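Local coordinates for mandelate racemase/muconate lactonizing protein (Thermobispora bispora, PDB 3VC5) that probably catalyses the magnesium-dependent dehydration of D-glucarate to 5-dehydro-4-deoxy-D-glucarate, as a member of the mandelate racemase/muconate lactonizing enzyme family, at residues E334-L347 / H362-V376. Sequence-based numbering, arbitrary orientation.
Sequences ELSMHSNSHLGISL and HACDTHTPWQDGQDV. With PO4 (phosphate ion), chain B.
Ser339 and His367 meet in the buried middle of the contact, OG lying 2.8 Å from ND1 in a hydrogen bond near the ring plane. The other ring nitrogen, NE2, donates to phosphate O2 at 2.7 Å; Lys211, a predicted proton acceptor, shares this probable crystallisation ion. His338, the other predicted acceptor, hydrogen-bonds Asp311 through ND1. Close by, Asp365 N donates to Met337 O at 3.0 Å, and Met337 CB packs 3.6 Å from Cys364 SG. With CG between backbone N and carbonyl carbon (chi1 69°), the His342 ring lies where NE2 hydrogen-bonds Thr366 OG1 at 2.7 Å and ND1 donates in the ring plane to Leu343 O. Asp375 OD1 accepts Gly344 N (2.8 Å, syn side) and Val376 N (anti side), joining the first amide of helix 344-355 to the loop's own backbone. Without the carboxylate, as with an alanine here, both amides would probably lose their shared acceptor. Toward exposed Glu334, His362 NE2 donates to OE1 (2.7 Å, 156°, anti side) and ND1 bonds Glu261, but His362 N reaches Leu335 O only weakly, at 3.5 Å. Separate waters link Ser341 OG and His342 N to Gln371 OE1; Arg36 also partners Gln371. Polar links thus fasten the loop to barrel strand 334-337 and the loop after it, consistent with presenting His367 in an anion pocket.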
loop_
_atom_site.group_PDB
_atom_site.type_symbol
_atom_site.label_atom_id
_atom_site.label_comp_id
_atom_site.label_asym_id
_atom_site.label_seq_id
_atom_site.Cartn_x
_atom_site.Cartn_y
_atom_site.Cartn_z
ATOM N N GLU A 334 12.998 -7.084 3.304
ATOM C CA GLU A 334 13.300 -6.682 1.913
ATOM C C GLU A 334 12.507 -7.510 0.910
ATOM O O GLU A 334 11.949 -8.533 1.275
ATOM C CB GLU A 334 14.794 -6.753 1.657
ATOM C CG GLU A 334 15.514 -5.735 2.481
ATOM C CD GLU A 334 16.987 -5.929 2.483
ATOM O OE1 GLU A 334 17.495 -6.768 1.697
ATOM O OE2 GLU A 334 17.638 -5.226 3.281
ATOM N N LEU A 335 12.452 -7.056 -0.345
ATOM C CA LEU A 335 11.653 -7.742 -1.353
ATOM C C LEU A 335 12.441 -8.273 -2.502
ATOM O O LEU A 335 13.329 -7.581 -3.049
ATOM C CB LEU A 335 10.563 -6.833 -1.916
ATOM C CG LEU A 335 9.110 -7.250 -1.595
ATOM C CD1 LEU A 335 8.803 -7.181 -0.142
ATOM C CD2 LEU A 335 8.104 -6.396 -2.368
ATOM N N SER A 336 12.102 -9.505 -2.869
ATOM C CA SER A 336 12.516 -10.068 -4.137
ATOM C C SER A 336 11.222 -10.481 -4.855
ATOM O O SER A 336 10.134 -10.012 -4.485
ATOM C CB SER A 336 13.435 -11.271 -3.893
ATOM O OG SER A 336 13.926 -11.805 -5.107
ATOM N N MET A 337 11.313 -11.346 -5.865
ATOM C CA MET A 337 10.097 -11.735 -6.578
ATOM C C MET A 337 10.203 -13.184 -7.000
ATOM O O MET A 337 11.184 -13.577 -7.615
ATOM C CB MET A 337 9.909 -10.867 -7.838
ATOM C CG MET A 337 8.544 -11.060 -8.525
ATOM S SD MET A 337 8.248 -9.975 -9.945
ATOM C CE MET A 337 8.178 -8.365 -9.136
ATOM N N HIS A 338 9.170 -13.958 -6.685
ATOM C CA HIS A 338 9.046 -15.363 -7.042
ATOM C C HIS A 338 8.454 -15.483 -8.453
ATOM O O HIS A 338 7.590 -14.669 -8.870
ATOM C CB HIS A 338 8.146 -16.066 -6.000
ATOM C CG HIS A 338 7.617 -17.403 -6.442
ATOM N ND1 HIS A 338 6.408 -17.556 -7.113
ATOM C CD2 HIS A 338 8.134 -18.653 -6.302
ATOM C CE1 HIS A 338 6.208 -18.848 -7.359
ATOM N NE2 HIS A 338 7.252 -19.532 -6.887
ATOM N N SER A 339 8.864 -16.548 -9.138
ATOM C CA SER A 339 8.401 -16.849 -10.483
ATOM C C SER A 339 7.789 -18.272 -10.536
ATOM O O SER A 339 8.236 -19.172 -9.799
ATOM C CB SER A 339 9.580 -16.709 -11.468
ATOM O OG SER A 339 9.209 -17.153 -12.755
ATOM N N ASN A 340 6.792 -18.475 -11.409
ATOM C CA ASN A 340 6.439 -19.813 -11.910
ATOM C C ASN A 340 6.572 -19.762 -13.447
ATOM O O ASN A 340 6.551 -18.653 -14.041
ATOM C CB ASN A 340 5.000 -20.197 -11.583
ATOM C CG ASN A 340 4.813 -20.665 -10.160
ATOM O OD1 ASN A 340 4.125 -20.003 -9.389
ATOM N ND2 ASN A 340 5.393 -21.810 -9.804
ATOM N N SER A 341 6.681 -20.924 -14.096
ATOM C CA SER A 341 6.795 -20.954 -15.568
ATOM C C SER A 341 5.766 -20.013 -16.157
ATOM O O SER A 341 4.568 -20.152 -15.846
ATOM C CB SER A 341 6.465 -22.358 -16.046
ATOM O OG SER A 341 7.343 -23.285 -15.419
ATOM N N HIS A 342 6.187 -19.102 -17.039
ATOM C CA HIS A 342 5.267 -18.032 -17.443
ATOM C C HIS A 342 5.652 -17.447 -18.794
ATOM O O HIS A 342 6.741 -17.713 -19.337
ATOM C CB HIS A 342 5.269 -16.896 -16.376
ATOM C CG HIS A 342 6.557 -16.126 -16.312
ATOM N ND1 HIS A 342 6.869 -15.146 -17.235
ATOM C CD2 HIS A 342 7.653 -16.247 -15.510
ATOM C CE1 HIS A 342 8.072 -14.653 -16.967
ATOM N NE2 HIS A 342 8.572 -15.307 -15.928
ATOM N N LEU A 343 4.740 -16.657 -19.352
ATOM C CA LEU A 343 4.934 -16.069 -20.673
ATOM C C LEU A 343 5.113 -14.545 -20.582
ATOM O O LEU A 343 5.419 -13.995 -19.498
ATOM C CB LEU A 343 3.749 -16.469 -21.568
ATOM C CG LEU A 343 3.546 -17.976 -21.682
ATOM C CD1 LEU A 343 2.312 -18.231 -22.549
ATOM C CD2 LEU A 343 4.785 -18.641 -22.297
ATOM N N GLY A 344 4.981 -13.856 -21.712
ATOM C CA GLY A 344 5.374 -12.460 -21.781
ATOM C C GLY A 344 4.391 -11.474 -21.146
ATOM O O GLY A 344 4.762 -10.354 -20.813
ATOM N N ILE A 345 3.132 -11.874 -20.986
ATOM C CA ILE A 345 2.169 -10.998 -20.302
ATOM C C ILE A 345 2.594 -10.903 -18.837
ATOM O O ILE A 345 2.746 -9.803 -18.286
ATOM C CB ILE A 345 0.740 -11.519 -20.444
ATOM C CG1 ILE A 345 0.310 -11.421 -21.918
ATOM C CG2 ILE A 345 -0.225 -10.745 -19.479
ATOM C CD1 ILE A 345 -0.885 -12.344 -22.236
ATOM N N SER A 346 2.850 -12.058 -18.231
ATOM C CA SER A 346 3.372 -12.104 -16.843
ATOM C C SER A 346 4.717 -11.373 -16.766
ATOM O O SER A 346 4.945 -10.611 -15.836
ATOM C CB SER A 346 3.544 -13.537 -16.353
ATOM O OG SER A 346 2.271 -14.042 -16.015
ATOM N N LEU A 347 5.599 -11.578 -17.749
ATOM C CA LEU A 347 6.918 -10.895 -17.692
ATOM C C LEU A 347 6.750 -9.377 -17.750
ATOM O O LEU A 347 7.414 -8.643 -16.984
ATOM C CB LEU A 347 7.858 -11.328 -18.825
ATOM C CG LEU A 347 9.299 -10.780 -18.718
ATOM C CD1 LEU A 347 10.000 -11.177 -17.437
ATOM C CD2 LEU A 347 10.115 -11.247 -19.919
ATOM N N HIS A 362 16.032 -6.435 -4.879
ATOM C CA HIS A 362 16.786 -7.634 -5.213
ATOM C C HIS A 362 16.416 -8.052 -6.632
ATOM O O HIS A 362 15.318 -7.724 -7.104
ATOM C CB HIS A 362 16.456 -8.757 -4.217
ATOM C CG HIS A 362 16.934 -8.481 -2.827
ATOM N ND1 HIS A 362 18.179 -8.865 -2.370
ATOM C CD2 HIS A 362 16.340 -7.835 -1.796
ATOM C CE1 HIS A 362 18.316 -8.495 -1.105
ATOM N NE2 HIS A 362 17.218 -7.858 -0.736
ATOM N N ALA A 363 17.302 -8.774 -7.314
ATOM C CA ALA A 363 16.995 -9.279 -8.672
ATOM C C ALA A 363 15.740 -10.139 -8.594
ATOM O O ALA A 363 15.579 -10.919 -7.647
ATOM C CB ALA A 363 18.155 -10.107 -9.233
ATOM N N CYS A 364 14.826 -9.982 -9.552
ATOM C CA CYS A 364 13.636 -10.826 -9.575
ATOM C C CYS A 364 13.927 -12.172 -10.207
ATOM O O CYS A 364 14.783 -12.292 -11.101
ATOM C CB CYS A 364 12.498 -10.167 -10.381
ATOM S SG CYS A 364 11.912 -8.578 -9.759
ATOM N N ASP A 365 13.162 -13.189 -9.806
ATOM C CA ASP A 365 13.276 -14.502 -10.456
ATOM C C ASP A 365 12.459 -14.527 -11.736
ATOM O O ASP A 365 11.441 -13.853 -11.832
ATOM C CB ASP A 365 12.794 -15.608 -9.525
ATOM C CG ASP A 365 13.743 -15.844 -8.364
ATOM O OD1 ASP A 365 14.900 -15.376 -8.410
ATOM O OD2 ASP A 365 13.284 -16.442 -7.367
ATOM N N THR A 366 12.920 -15.298 -12.722
ATOM C CA THR A 366 12.076 -15.629 -13.873
ATOM C C THR A 366 12.454 -16.995 -14.453
ATOM O O THR A 366 13.641 -17.380 -14.439
ATOM C CB THR A 366 12.155 -14.566 -15.000
ATOM O OG1 THR A 366 11.247 -14.944 -16.050
ATOM C CG2 THR A 366 13.569 -14.358 -15.526
ATOM N N HIS A 367 11.457 -17.736 -14.939
ATOM C CA HIS A 367 11.691 -18.995 -15.659
ATOM C C HIS A 367 11.935 -18.755 -17.146
ATOM O O HIS A 367 12.125 -19.697 -17.899
ATOM C CB HIS A 367 10.499 -19.930 -15.505
ATOM C CG HIS A 367 10.366 -20.543 -14.137
ATOM N ND1 HIS A 367 9.928 -19.839 -13.027
ATOM C CD2 HIS A 367 10.628 -21.800 -13.702
ATOM C CE1 HIS A 367 9.902 -20.651 -11.978
ATOM N NE2 HIS A 367 10.313 -21.848 -12.365
ATOM N N THR A 368 11.920 -17.496 -17.566
ATOM C CA THR A 368 11.940 -17.189 -19.005
ATOM C C THR A 368 12.894 -18.051 -19.861
ATOM O O THR A 368 12.470 -18.595 -20.864
ATOM C CB THR A 368 12.189 -15.679 -19.249
ATOM O OG1 THR A 368 11.067 -14.918 -18.757
ATOM C CG2 THR A 368 12.417 -15.397 -20.736
ATOM N N PRO A 369 14.172 -18.214 -19.453
ATOM C CA PRO A 369 15.080 -18.954 -20.380
ATOM C C PRO A 369 14.557 -20.364 -20.713
ATOM O O PRO A 369 14.765 -20.868 -21.822
ATOM C CB PRO A 369 16.376 -19.053 -19.577
ATOM C CG PRO A 369 16.322 -17.812 -18.654
ATOM C CD PRO A 369 14.878 -17.738 -18.240
ATOM N N TRP A 370 13.894 -21.007 -19.745
ATOM C CA TRP A 370 13.475 -22.402 -19.868
ATOM C C TRP A 370 12.367 -22.563 -20.888
ATOM O O TRP A 370 12.151 -23.675 -21.409
ATOM C CB TRP A 370 12.999 -22.923 -18.480
ATOM C CG TRP A 370 14.189 -22.896 -17.524
ATOM C CD1 TRP A 370 14.318 -22.145 -16.398
ATOM C CD2 TRP A 370 15.426 -23.632 -17.659
ATOM N NE1 TRP A 370 15.556 -22.367 -15.812
ATOM C CE2 TRP A 370 16.255 -23.263 -16.580
ATOM C CE3 TRP A 370 15.920 -24.543 -18.610
ATOM C CZ2 TRP A 370 17.537 -23.810 -16.397
ATOM C CZ3 TRP A 370 17.189 -25.076 -18.430
ATOM C CH2 TRP A 370 17.983 -24.707 -17.344
ATOM N N GLN A 371 11.638 -21.467 -21.142
ATOM C CA GLN A 371 10.556 -21.526 -22.123
ATOM C C GLN A 371 11.092 -21.342 -23.548
ATOM O O GLN A 371 10.345 -21.460 -24.510
ATOM C CB GLN A 371 9.462 -20.515 -21.781
ATOM C CG GLN A 371 8.293 -21.183 -21.026
ATOM C CD GLN A 371 8.790 -22.054 -19.875
ATOM O OE1 GLN A 371 9.180 -21.527 -18.810
ATOM N NE2 GLN A 371 8.808 -23.382 -20.080
ATOM N N ASP A 372 12.371 -21.100 -23.663
ATOM C CA ASP A 372 13.067 -21.062 -24.954
ATOM C C ASP A 372 12.340 -20.332 -26.080
ATOM O O ASP A 372 12.256 -20.814 -27.181
ATOM C CB ASP A 372 13.450 -22.464 -25.362
ATOM C CG ASP A 372 14.718 -22.519 -26.201
ATOM O OD1 ASP A 372 15.522 -21.604 -26.191
ATOM O OD2 ASP A 372 14.842 -23.481 -26.906
ATOM N N GLY A 373 11.862 -19.151 -25.772
ATOM C CA GLY A 373 11.294 -18.243 -26.761
ATOM C C GLY A 373 9.816 -18.420 -27.007
ATOM O O GLY A 373 9.219 -17.606 -27.723
ATOM N N GLN A 374 9.194 -19.442 -26.401
ATOM C CA GLN A 374 7.732 -19.610 -26.576
ATOM C C GLN A 374 6.995 -18.405 -25.985
ATOM O O GLN A 374 7.291 -17.984 -24.863
ATOM C CB GLN A 374 7.227 -20.887 -25.887
ATOM C CG GLN A 374 7.810 -22.189 -26.451
ATOM C CD GLN A 374 7.511 -23.385 -25.590
ATOM O OE1 GLN A 374 6.616 -24.185 -25.893
ATOM N NE2 GLN A 374 8.251 -23.519 -24.496
ATOM N N ASP A 375 6.004 -17.870 -26.691
ATOM C CA ASP A 375 5.272 -16.745 -26.137
ATOM C C ASP A 375 3.987 -16.511 -26.905
ATOM O O ASP A 375 3.823 -17.050 -28.010
ATOM C CB ASP A 375 6.122 -15.482 -26.134
ATOM C CG ASP A 375 5.842 -14.576 -24.925
ATOM O OD1 ASP A 375 4.718 -14.641 -24.349
ATOM O OD2 ASP A 375 6.757 -13.805 -24.547
ATOM N N VAL A 376 3.068 -15.758 -26.289
ATOM C CA VAL A 376 1.836 -15.345 -26.955
ATOM C C VAL A 376 1.811 -13.847 -27.274
ATOM O O VAL A 376 0.786 -13.341 -27.774
ATOM C CB VAL A 376 0.567 -15.737 -26.135
ATOM C CG1 VAL A 376 0.438 -17.263 -26.036
ATOM C CG2 VAL A 376 0.603 -15.050 -24.763
HETATM P P PO4 B . 9.085 -24.263 -9.494
HETATM O O1 PO4 B . 9.653 -25.628 -9.433
HETATM O O2 PO4 B . 9.218 -23.843 -10.942
HETATM O O3 PO4 B . 7.664 -24.252 -9.112
HETATM O O4 PO4 B . 9.848 -23.417 -8.609
HETATM O O HOH W 1 10.982 -17.918 -7.747
HETATM O O HOH W 2 9.787 -23.253 -16.605
HETATM O O HOH W 3 8.990 -18.854 -18.050
HETATM O O HOH W 4 8.826 -14.471 -20.108
#